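Side-chain contacts in penicillin-binding protein 1A (Mycobacterium tuberculosis, PDB 5CXW), which cross-links peptidoglycan through its C-terminal, penicillin-sensitive transpeptidase domain, the part present here, while its N-terminal domain polymerises the glycan strands: residues A107-I112 and K260-N265; K100-V105 and A215-T220; V266-E271 and A374-P379; A176-S181 and H187-D192; A144-L147 and T153-Y156. All coordinates share one frame; numbering follows the deposited sequence. Where two conformers were deposited one is given.

Contact 1: residues A107-I112 and K260-N265; sequences ALEQGI and KAVADN
L108, on the last turn of helix 100-109, meets V262 on the first turn of helix 260-270, a helix-to-helix contact inside the penicillin-binding transpeptidase fold. The tight part is buried and apolar. The two CA atoms are only 5.8 Å apart, and L108 CB faces both branches of the valine, 3.7 Å from V262 CG1 and 4.0 Å from V262 CG2. V262 holds CG1 anti to its backbone N (chi1 168°), which turns both methyls to the leucine. One turn on, the leucine fork meets N265: L108 CD1 and CD2 each lie 4.1 Å from N265 CB.

The other side is looser and partly open to solvent. E109 runs out extended, about at a right angle to V262, and touches it through its CG, 4.0 Å from V262 CG2; the same side chain also reaches P259 and Q175. Beyond it the helix ends in a Schellman motif at G111, with I112 N bonded to A107 O and G111 N to L108 O.

Back on the buried side, the N265 amide is gripped three ways: OD1 takes G375 N, and ND2 bonds T368 O and, at 2.9 Å and 164°, A261 O, which N265 N reaches from the opposite face.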
# COMPACT_ATOMS: atom_id res chain seq x y z
N ALA A 107 -0.56 5.56 16.82
CA ALA A 107 -0.95 5.18 18.14
C ALA A 107 0.22 4.57 18.90
O ALA A 107 0.53 4.91 20.06
CB ALA A 107 -2.10 4.20 18.08
N LEU A 108 0.86 3.59 18.27
CA LEU A 108 1.95 2.89 18.90
C LEU A 108 3.08 3.86 19.24
O LEU A 108 3.71 3.74 20.29
CB LEU A 108 2.46 1.77 17.99
CG LEU A 108 1.51 0.58 17.87
CD1 LEU A 108 1.81 -0.18 16.59
CD2 LEU A 108 1.70 -0.34 19.00
N GLU A 109 3.30 4.86 18.38
CA GLU A 109 4.34 5.86 18.62
C GLU A 109 4.04 6.72 19.89
O GLU A 109 4.95 7.38 20.46
CB GLU A 109 4.51 6.69 17.37
CG GLU A 109 5.28 5.94 16.29
CD GLU A 109 5.51 6.74 15.04
OE1 GLU A 109 4.87 7.78 14.89
OE2 GLU A 109 6.34 6.30 14.21
N GLN A 110 2.78 6.78 20.29
CA GLN A 110 2.33 7.53 21.45
C GLN A 110 2.15 6.67 22.66
O GLN A 110 1.60 7.09 23.66
CB GLN A 110 1.05 8.27 21.14
CG GLN A 110 1.26 9.36 20.15
CD GLN A 110 0.03 10.22 19.88
OE1 GLN A 110 -0.90 10.38 20.72
NE2 GLN A 110 0.06 10.85 18.72
N GLY A 111 2.51 5.40 22.57
CA GLY A 111 2.44 4.49 23.69
C GLY A 111 1.05 3.95 23.92
O GLY A 111 0.66 3.64 25.04
N ILE A 112 0.29 3.82 22.83
CA ILE A 112 -1.00 3.17 22.81
C ILE A 112 -0.76 1.84 22.06
O ILE A 112 -0.57 1.84 20.82
CB ILE A 112 -2.13 4.02 22.12
CG1 ILE A 112 -2.27 5.37 22.82
CG2 ILE A 112 -3.47 3.29 22.12
CD1 ILE A 112 -3.05 6.40 22.05
N LYS A 260 11.63 0.54 15.26
CA LYS A 260 11.55 -0.90 15.04
C LYS A 260 10.44 -1.55 15.86
O LYS A 260 9.70 -2.41 15.36
CB LYS A 260 12.89 -1.54 15.36
CG LYS A 260 12.86 -3.09 15.36
CD LYS A 260 14.23 -3.70 15.41
CE LYS A 260 14.23 -5.22 15.52
NZ LYS A 260 13.51 -5.91 14.44
N ALA A 261 10.38 -1.22 17.16
CA ALA A 261 9.41 -1.86 18.05
C ALA A 261 7.97 -1.55 17.57
O ALA A 261 7.09 -2.45 17.61
CB ALA A 261 9.60 -1.49 19.49
N VAL A 262 7.76 -0.33 17.10
CA VAL A 262 6.48 0.05 16.56
C VAL A 262 6.19 -0.73 15.30
O VAL A 262 5.08 -1.34 15.16
CB VAL A 262 6.42 1.58 16.31
CG1 VAL A 262 5.20 1.93 15.48
CG2 VAL A 262 6.40 2.30 17.61
N ALA A 263 7.09 -0.70 14.35
CA ALA A 263 6.84 -1.35 13.07
C ALA A 263 6.56 -2.86 13.27
O ALA A 263 5.66 -3.42 12.64
CB ALA A 263 8.02 -1.19 12.18
N ASP A 264 7.32 -3.51 14.14
CA ASP A 264 7.19 -4.97 14.36
C ASP A 264 5.85 -5.32 15.05
O ASP A 264 5.29 -6.41 14.82
CB ASP A 264 8.41 -5.50 15.11
CG ASP A 264 9.73 -5.39 14.27
OD1 ASP A 264 9.67 -5.16 13.01
OD2 ASP A 264 10.79 -5.59 14.88
N ASN A 265 5.33 -4.42 15.88
CA ASN A 265 3.99 -4.57 16.44
C ASN A 265 2.89 -4.40 15.37
O ASN A 265 1.86 -5.13 15.38
CB ASN A 265 3.72 -3.66 17.64
CG ASN A 265 4.18 -4.28 18.93
OD1 ASN A 265 3.47 -5.08 19.52
ND2 ASN A 265 5.35 -3.92 19.39

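Contact 2: residues K100-V105 and A215-T220; sequences KVFALV and ASAYAT
V101 and F102, in the first turn of helix 100-109, meet A217 and Y218 of helix 211-222 through side chains that span the distance between well-separated helices: the axes of the two short segments pass 11.8 Å apart at 34°, and their directions are roughly parallel. The aliphatic contacts fall on the far half of the tyrosine. V101 stands about at a right angle to Y218, with CG2 3.5 Å from Y218 CE1 and CG1 3.5 Å from Y218 OH. V101 CG2 lies between the backbone N and the carbonyl carbon (chi1 -55°), and from there it also rests over the centre of the F102 ring, 3.8 Å above the plane.

This turn belongs to the helix that starts at what is probably the SxxK motif of the penicillin-binding proteins, with S97, the acyl-ester residue by similarity, and K100. The side chain of Y218 is about 8 Å from that of S97, which puts the contact close to the active site, in its second shell.

The aromatic contacts centre on F102. F102 CZ is 3.6 Å from A217 CB and 4.0 Å from Y218 CE1; it reaches the tyrosine at the ring edge, near its plane, and F102 also makes an edge-to-face pair with F99.

Polar contacts go to neighbouring residues. Y218 OH donates to S98 O, between the motif's serine and lysine, which fixes the far end of the ring. K100 points the other way, its NZ bonded to S150 OG and N152 OD1 and weakly to S97 OG.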
# COMPACT_ATOMS: atom_id res chain seq x y z
N LYS A 100 -5.66 2.49 7.49
CA LYS A 100 -5.76 2.38 8.93
C LYS A 100 -4.42 2.06 9.60
O LYS A 100 -4.24 2.37 10.80
CB LYS A 100 -6.77 1.28 9.35
CG LYS A 100 -8.21 1.65 9.07
CD LYS A 100 -9.20 0.56 9.39
CE LYS A 100 -10.56 1.04 9.00
NZ LYS A 100 -11.50 -0.02 9.11
N VAL A 101 -3.55 1.36 8.89
CA VAL A 101 -2.26 0.95 9.46
C VAL A 101 -1.49 2.16 9.90
O VAL A 101 -0.71 2.09 10.84
CB VAL A 101 -1.40 0.04 8.52
CG1 VAL A 101 -2.18 -1.15 8.10
CG2 VAL A 101 -0.82 0.83 7.35
N PHE A 102 -1.71 3.32 9.25
CA PHE A 102 -0.96 4.52 9.67
C PHE A 102 -1.50 5.12 10.95
O PHE A 102 -0.73 5.73 11.71
CB PHE A 102 -0.88 5.54 8.51
CG PHE A 102 -0.31 4.93 7.29
CD1 PHE A 102 0.97 4.36 7.34
CD2 PHE A 102 -1.01 4.82 6.13
CE1 PHE A 102 1.51 3.71 6.24
CE2 PHE A 102 -0.46 4.18 5.01
CZ PHE A 102 0.79 3.60 5.07
N ALA A 103 -2.80 4.97 11.19
CA ALA A 103 -3.34 5.31 12.50
C ALA A 103 -2.75 4.42 13.58
O ALA A 103 -2.47 4.83 14.70
CB ALA A 103 -4.84 5.27 12.55
N LEU A 104 -2.55 3.15 13.26
CA LEU A 104 -1.94 2.24 14.23
C LEU A 104 -0.48 2.57 14.50
O LEU A 104 -0.02 2.59 15.67
CB LEU A 104 -2.11 0.82 13.75
CG LEU A 104 -1.64 -0.27 14.71
CD1 LEU A 104 -2.23 -0.21 16.09
CD2 LEU A 104 -1.88 -1.64 14.12
N VAL A 105 0.25 2.92 13.44
CA VAL A 105 1.59 3.45 13.63
C VAL A 105 1.58 4.61 14.60
O VAL A 105 2.37 4.66 15.56
CB VAL A 105 2.28 3.89 12.31
CG1 VAL A 105 3.59 4.56 12.59
CG2 VAL A 105 2.55 2.69 11.39
N ALA A 215 2.85 0.73 -1.53
CA ALA A 215 3.83 -0.32 -1.53
C ALA A 215 5.08 0.11 -0.78
O ALA A 215 5.66 -0.66 0.03
CB ALA A 215 4.19 -0.73 -2.95
N SER A 216 5.48 1.36 -1.00
CA SER A 216 6.67 1.91 -0.35
C SER A 216 6.48 2.05 1.14
O SER A 216 7.38 1.68 1.94
CB SER A 216 7.00 3.26 -0.99
OG SER A 216 8.07 3.92 -0.32
N ALA A 217 5.36 2.62 1.59
CA ALA A 217 5.12 2.78 3.01
C ALA A 217 5.05 1.44 3.76
O ALA A 217 5.57 1.30 4.88
CB ALA A 217 3.85 3.63 3.26
N TYR A 218 4.40 0.46 3.16
CA TYR A 218 4.32 -0.89 3.75
C TYR A 218 5.73 -1.57 3.72
O TYR A 218 6.11 -2.29 4.65
CB TYR A 218 3.28 -1.74 3.08
CG TYR A 218 1.86 -1.57 3.53
CD1 TYR A 218 1.28 -0.29 3.68
CD2 TYR A 218 1.04 -2.67 3.78
CE1 TYR A 218 -0.06 -0.15 4.05
CE2 TYR A 218 -0.28 -2.55 4.08
CZ TYR A 218 -0.83 -1.29 4.22
OH TYR A 218 -2.19 -1.13 4.57
N ALA A 219 6.56 -1.22 2.70
CA ALA A 219 7.97 -1.69 2.69
C ALA A 219 8.72 -1.18 3.93
O ALA A 219 9.51 -1.90 4.53
CB ALA A 219 8.65 -1.32 1.38
N THR A 220 8.45 0.05 4.35
CA THR A 220 9.09 0.59 5.53
C THR A 220 8.72 -0.23 6.76
O THR A 220 9.57 -0.51 7.63
CB THR A 220 8.70 2.08 5.68
OG1 THR A 220 9.18 2.81 4.55
CG2 THR A 220 9.24 2.71 6.95

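Contact 3: residues V266-E271 and A374-P379; sequences VTAAME and AGVPPP
V376 lays its CG2 methyl over the end of helix 260-270, where it overlaps the backbone of A268 more than any side chain. CG2 is 3.4 Å from A268 O and 3.8 Å from A268 C, and it also reaches A269 CA at 3.9 Å; the approach to A268 CB is a slacker 4.4 Å. With CG1 anti to the backbone N (chi1 -180°), CG2 is left beside that N and faces the helix, while CG1 turns on to A144. The methyl thus packs against the A268 carbonyl near the end of the helix.

One residue earlier, G375 passes close beside the helix: its CA lies 4.1 Å from A268 CB, and the two CA atoms are 5.5 Å apart. G375 has a positive phi (70°), and its amide N bonds to N265 OD1, a polar tie beside the van der Waals contacts at A268. From P377 to P379 the chain runs on in polyproline II conformation and leaves the helix behind. The contact therefore joins the C-terminal tail to helix 260-270, with the A269 side chain about 14 Å from the bound penicillin V.

The helix under the tail is enclosed by other elements. A269 packs on A144 and L147 of helix 143-149 and on L104 of helix 100-109. M270, on the side turned away from the tail, lies against A289 and K291 of strand 289-296, the edge strand of the five-stranded antiparallel sheet, and shares a backbone hydrogen bond with A290.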
# COMPACT_ATOMS: atom_id res chain seq x y z
N VAL A 266 3.08 -3.42 14.46
CA VAL A 266 2.13 -3.27 13.36
C VAL A 266 2.11 -4.59 12.51
O VAL A 266 1.05 -5.15 12.20
CB VAL A 266 2.45 -2.07 12.47
CG1 VAL A 266 1.58 -2.09 11.21
CG2 VAL A 266 2.31 -0.75 13.27
N THR A 267 3.29 -5.10 12.20
CA THR A 267 3.42 -6.39 11.52
C THR A 267 2.62 -7.45 12.22
O THR A 267 1.86 -8.18 11.58
CB THR A 267 4.90 -6.76 11.34
OG1 THR A 267 5.50 -5.73 10.56
CG2 THR A 267 5.08 -8.11 10.67
N ALA A 268 2.82 -7.55 13.55
CA ALA A 268 2.18 -8.59 14.32
C ALA A 268 0.63 -8.47 14.14
O ALA A 268 -0.04 -9.49 14.03
CB ALA A 268 2.59 -8.53 15.78
N ALA A 269 0.11 -7.27 14.23
CA ALA A 269 -1.35 -7.08 14.01
C ALA A 269 -1.86 -7.48 12.66
O ALA A 269 -3.02 -7.95 12.53
CB ALA A 269 -1.73 -5.63 14.31
N MET A 270 -1.00 -7.32 11.64
CA MET A 270 -1.34 -7.58 10.23
C MET A 270 -1.14 -9.04 9.83
O MET A 270 -1.65 -9.46 8.79
CB MET A 270 -0.52 -6.69 9.30
CG MET A 270 -0.93 -5.26 9.48
SD MET A 270 0.18 -4.13 8.63
CE MET A 270 -0.23 -4.55 6.92
N GLU A 271 -0.39 -9.78 10.63
CA GLU A 271 -0.06 -11.20 10.24
C GLU A 271 -1.26 -12.05 9.92
O GLU A 271 -1.21 -12.79 8.94
CB GLU A 271 0.80 -11.88 11.29
CG GLU A 271 2.27 -11.56 11.17
CD GLU A 271 3.10 -12.32 12.20
OE1 GLU A 271 3.23 -11.85 13.32
OE2 GLU A 271 3.62 -13.40 11.90
N ALA A 374 3.40 -6.69 23.87
CA ALA A 374 4.35 -7.20 22.86
C ALA A 374 3.57 -8.13 21.96
O ALA A 374 3.26 -9.26 22.34
CB ALA A 374 5.49 -7.95 23.51
N GLY A 375 3.31 -7.69 20.75
CA GLY A 375 2.49 -8.45 19.84
C GLY A 375 1.00 -8.51 20.23
O GLY A 375 0.57 -7.85 21.19
N VAL A 376 0.25 -9.30 19.47
CA VAL A 376 -1.23 -9.36 19.59
C VAL A 376 -1.54 -10.08 20.88
O VAL A 376 -1.02 -11.19 21.05
CB VAL A 376 -1.87 -10.08 18.43
CG1 VAL A 376 -3.41 -10.12 18.59
CG2 VAL A 376 -1.54 -9.39 17.11
N PRO A 377 -2.41 -9.50 21.76
CA PRO A 377 -2.77 -10.20 23.01
C PRO A 377 -3.40 -11.54 22.75
O PRO A 377 -4.24 -11.65 21.88
CB PRO A 377 -3.81 -9.25 23.63
CG PRO A 377 -3.36 -7.90 23.19
CD PRO A 377 -2.88 -8.09 21.79
N PRO A 378 -2.97 -12.58 23.47
CA PRO A 378 -3.65 -13.86 23.22
C PRO A 378 -5.12 -13.75 23.67
O PRO A 378 -5.40 -13.06 24.63
CB PRO A 378 -2.88 -14.85 24.12
CG PRO A 378 -1.51 -14.21 24.25
CD PRO A 378 -1.80 -12.74 24.35
N PRO A 379 -6.05 -14.42 22.98
CA PRO A 379 -7.44 -14.25 23.43
C PRO A 379 -7.70 -15.09 24.72
O PRO A 379 -6.99 -16.08 24.94
CB PRO A 379 -8.26 -14.75 22.23
CG PRO A 379 -7.30 -15.58 21.40
CD PRO A 379 -5.93 -15.55 22.04

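Contact 4: residues A176-S181 and H187-D192; sequences AGIASS and HTLSED
The contact of A179 and S180 with T188 is a polar loop-to-loop closure, joining two irregular stretches of chain just after helix 165-176 in the transpeptidase domain. T188 is gripped through both its backbone and its side chain. Its amide N donates to S180 O at 2.9 Å in a nearly straight bond (174°), although the donor stands 46° above the carbonyl plane. Its hydroxyl donates to the preceding carbonyl: T188 OG1 to A179 O is 2.7 Å, in the carbonyl plane and on a lone pair. The chi1 of 58° sets OG1 between the backbone N and the carbonyl carbon, which lets one residue serve two successive carbonyls. OG1 is also hydrogen-bonded to H174 NE2, so the preceding helix takes part in the same junction.

Weaker contacts flank these bonds. H187 CA approaches S180 O at 3.5 Å as a CH...O contact, and the methyl T188 CG2 lies 4.0 Å from S181 CA. This end of the contact is exposed. The opposite end is buried and apolar but loose: I178 CG2 and L189 CD1 are 4.4 Å apart. I178 turns the rest of its chain into the core, onto F102 and A217, while L189, with a positive phi, packs on A173 and H174.

A Schellman motif at G177 finishes helix 165-176 just before this. The arrangement is that of a capped helix running into a long irregular loop whose stem is closed by a threonine bonded to two consecutive backbone carbonyls.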
# COMPACT_ATOMS: atom_id res chain seq x y z
N ALA A 176 6.23 7.14 7.07
CA ALA A 176 6.37 5.77 6.52
C ALA A 176 6.78 5.74 5.06
O ALA A 176 7.31 4.73 4.62
CB ALA A 176 5.09 4.98 6.72
N GLY A 177 6.58 6.88 4.34
CA GLY A 177 6.88 6.99 2.92
C GLY A 177 5.74 7.36 2.03
O GLY A 177 5.93 7.36 0.81
N ILE A 178 4.54 7.67 2.55
CA ILE A 178 3.51 8.25 1.69
C ILE A 178 4.01 9.59 1.24
O ILE A 178 4.33 10.45 2.06
CB ILE A 178 2.13 8.33 2.37
CG1 ILE A 178 1.63 6.95 2.86
CG2 ILE A 178 1.15 8.99 1.43
CD1 ILE A 178 1.50 5.89 1.78
N ALA A 179 4.21 9.78 -0.07
CA ALA A 179 4.90 11.00 -0.52
C ALA A 179 4.06 12.22 -0.18
O ALA A 179 2.83 12.14 -0.15
CB ALA A 179 5.13 10.97 -2.02
N SER A 180 4.75 13.32 0.08
CA SER A 180 4.13 14.59 0.44
C SER A 180 3.47 15.31 -0.74
O SER A 180 2.67 16.22 -0.52
CB SER A 180 5.18 15.54 1.03
OG SER A 180 5.46 15.05 2.32
N SER A 181 3.85 14.93 -1.96
CA SER A 181 3.28 15.44 -3.17
C SER A 181 3.46 14.47 -4.31
O SER A 181 4.33 13.58 -4.26
CB SER A 181 3.96 16.78 -3.54
OG SER A 181 5.33 16.54 -3.80
N HIS A 187 0.07 18.98 -1.99
CA HIS A 187 0.20 18.67 -0.57
C HIS A 187 -0.74 17.52 -0.19
O HIS A 187 -1.93 17.71 -0.05
CB HIS A 187 -0.17 19.89 0.24
CG HIS A 187 0.72 21.07 -0.06
ND1 HIS A 187 1.89 21.32 0.63
CD2 HIS A 187 0.60 22.05 -0.98
CE1 HIS A 187 2.44 22.42 0.15
NE2 HIS A 187 1.70 22.87 -0.84
N THR A 188 -0.19 16.34 -0.09
CA THR A 188 -1.04 15.16 0.20
C THR A 188 -1.53 15.16 1.65
O THR A 188 -0.86 15.68 2.57
CB THR A 188 -0.31 13.85 -0.06
OG1 THR A 188 0.90 13.80 0.74
CG2 THR A 188 0.03 13.71 -1.57
N LEU A 189 -2.68 14.51 1.85
CA LEU A 189 -3.25 14.31 3.19
C LEU A 189 -3.52 15.68 3.90
O LEU A 189 -3.28 15.83 5.09
CB LEU A 189 -2.35 13.42 4.06
CG LEU A 189 -1.76 12.18 3.40
CD1 LEU A 189 -0.98 11.39 4.41
CD2 LEU A 189 -2.87 11.34 2.84
N SER A 190 -4.03 16.62 3.11
CA SER A 190 -4.24 18.02 3.52
C SER A 190 -5.62 18.43 2.99
O SER A 190 -5.85 18.46 1.78
CB SER A 190 -3.14 18.90 2.90
OG SER A 190 -3.36 20.27 3.19
N GLU A 191 -6.52 18.80 3.88
CA GLU A 191 -7.87 19.13 3.46
C GLU A 191 -7.89 20.34 2.55
O GLU A 191 -8.52 20.31 1.46
CB GLU A 191 -8.81 19.31 4.65
CG GLU A 191 -10.29 19.46 4.22
CD GLU A 191 -10.87 18.34 3.29
OE1 GLU A 191 -10.35 17.20 3.17
OE2 GLU A 191 -11.90 18.65 2.61
N ASP A 192 -7.15 21.39 2.94
CA ASP A 192 -7.11 22.63 2.15
C ASP A 192 -6.23 22.53 0.92
O ASP A 192 -6.22 23.46 0.11
CB ASP A 192 -6.76 23.88 3.02
CG ASP A 192 -5.30 23.88 3.63
OD1 ASP A 192 -4.42 23.05 3.29
OD2 ASP A 192 -5.04 24.74 4.51

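Contact 5: residues A144-L147 and T153-Y156; sequences AEAL and TSYY
A146 and L147 of helix 143-149 meet S154 and Y155 of helix 152-161, two consecutive helices of the transpeptidase domain joined by a short link. S150, in that link, and N152, at the start of the second helix, are consistent with the SxN motif of penicillin-binding proteins; both bond K100 NZ beside the probable acyl-ester residue S97.

A144 comes first and turns its CB away from the second helix, onto A269 of helix 260-270. A146 packs tightly on S154: its CB lies 3.6 Å from S154 CB and 3.8 Å from S154 OG, and the small groups let the backbones come within 6.4 Å, CA to CA. The same methyl is 3.8 Å from Y155 CE1. At the peptide that follows, Y155 CE1 is 3.6 Å from L147 N, so the ring packs against the backbone as well as against side chains.

L147 holds its CG anti to the backbone N (chi1 -175°), and CD1 crosses obliquely at the far end of the tyrosine, 4.0 Å from Y155 CZ. L147 also touches K100 and L104 of helix 100-109 and M270, which places it in the second shell of the active site. The phenol end of Y155 has an apolar and a polar neighbour: OH lies 3.6 Å from L147 CB, and it donates a hydrogen bond to I143 O at the start of the first helix.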
# COMPACT_ATOMS: atom_id res chain seq x y z
N ALA A 144 -5.70 -4.27 17.67
CA ALA A 144 -5.25 -5.32 16.75
C ALA A 144 -6.43 -6.11 16.14
O ALA A 144 -6.49 -6.32 14.90
CB ALA A 144 -4.32 -6.25 17.41
N GLU A 145 -7.38 -6.49 16.99
CA GLU A 145 -8.59 -7.17 16.56
C GLU A 145 -9.40 -6.26 15.65
O GLU A 145 -9.91 -6.69 14.62
CB GLU A 145 -9.37 -7.66 17.77
CG GLU A 145 -10.71 -8.33 17.47
CD GLU A 145 -10.64 -9.79 17.09
OE1 GLU A 145 -11.71 -10.35 16.80
OE2 GLU A 145 -9.54 -10.37 17.12
N ALA A 146 -9.51 -4.97 16.00
CA ALA A 146 -10.27 -4.03 15.17
C ALA A 146 -9.59 -3.80 13.82
O ALA A 146 -10.28 -3.50 12.88
CB ALA A 146 -10.49 -2.70 15.90
N LEU A 147 -8.27 -3.97 13.74
CA LEU A 147 -7.60 -3.82 12.44
C LEU A 147 -7.98 -5.02 11.54
O LEU A 147 -8.32 -4.85 10.36
CB LEU A 147 -6.09 -3.74 12.57
CG LEU A 147 -5.34 -3.45 11.25
CD1 LEU A 147 -5.53 -1.98 10.76
CD2 LEU A 147 -3.88 -3.74 11.46
N THR A 153 -15.47 2.24 13.02
CA THR A 153 -15.86 2.99 14.22
C THR A 153 -14.67 2.98 15.20
O THR A 153 -14.27 4.04 15.76
CB THR A 153 -17.09 2.34 14.85
OG1 THR A 153 -16.79 0.98 15.10
CG2 THR A 153 -18.32 2.49 13.96
N SER A 154 -14.07 1.81 15.41
CA SER A 154 -12.98 1.69 16.37
C SER A 154 -11.78 2.53 15.95
O SER A 154 -11.13 3.19 16.77
CB SER A 154 -12.54 0.22 16.39
OG SER A 154 -13.62 -0.66 16.73
N TYR A 155 -11.48 2.52 14.65
CA TYR A 155 -10.31 3.26 14.11
C TYR A 155 -10.58 4.78 14.17
O TYR A 155 -9.65 5.56 14.32
CB TYR A 155 -9.83 2.71 12.73
CG TYR A 155 -8.75 1.71 13.07
CD1 TYR A 155 -9.04 0.45 13.60
CD2 TYR A 155 -7.43 2.07 13.01
CE1 TYR A 155 -8.03 -0.41 14.06
CE2 TYR A 155 -6.40 1.26 13.45
CZ TYR A 155 -6.69 0.01 13.98
OH TYR A 155 -5.70 -0.77 14.49
N TYR A 156 -11.83 5.21 13.96
CA TYR A 156 -12.19 6.63 14.18
C TYR A 156 -11.94 7.02 15.63
O TYR A 156 -11.30 8.05 15.90
CB TYR A 156 -13.64 6.89 13.82
CG TYR A 156 -13.85 7.94 12.78
CD1 TYR A 156 -13.77 7.63 11.46
CD2 TYR A 156 -14.17 9.25 13.12
CE1 TYR A 156 -13.94 8.58 10.47
CE2 TYR A 156 -14.42 10.20 12.15
CZ TYR A 156 -14.27 9.86 10.83
OH TYR A 156 -14.56 10.80 9.83

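Overall arrangement
Helix 100-109 is shared by contacts 1 and 2, and helix 260-270 by contacts 1 and 3. The end of M270 lies against V101 and Y218, so contacts 2 and 3 meet, and L147 packs on K100, L104, A269 and M270, bringing in contact 5. Contact 2 is the most central; contacts 2 and 5 flank the probable catalytic motifs and are aromatic and aliphatic. Contact 1 is buried at its centre but opens at E109. Contact 3, as far from the centre as contact 1, is buried on the helix side and exposed at V376. Contact 4, partly exposed, is the one made by hydrogen bonds between its segments; it reaches contact 2 through A176 and I178.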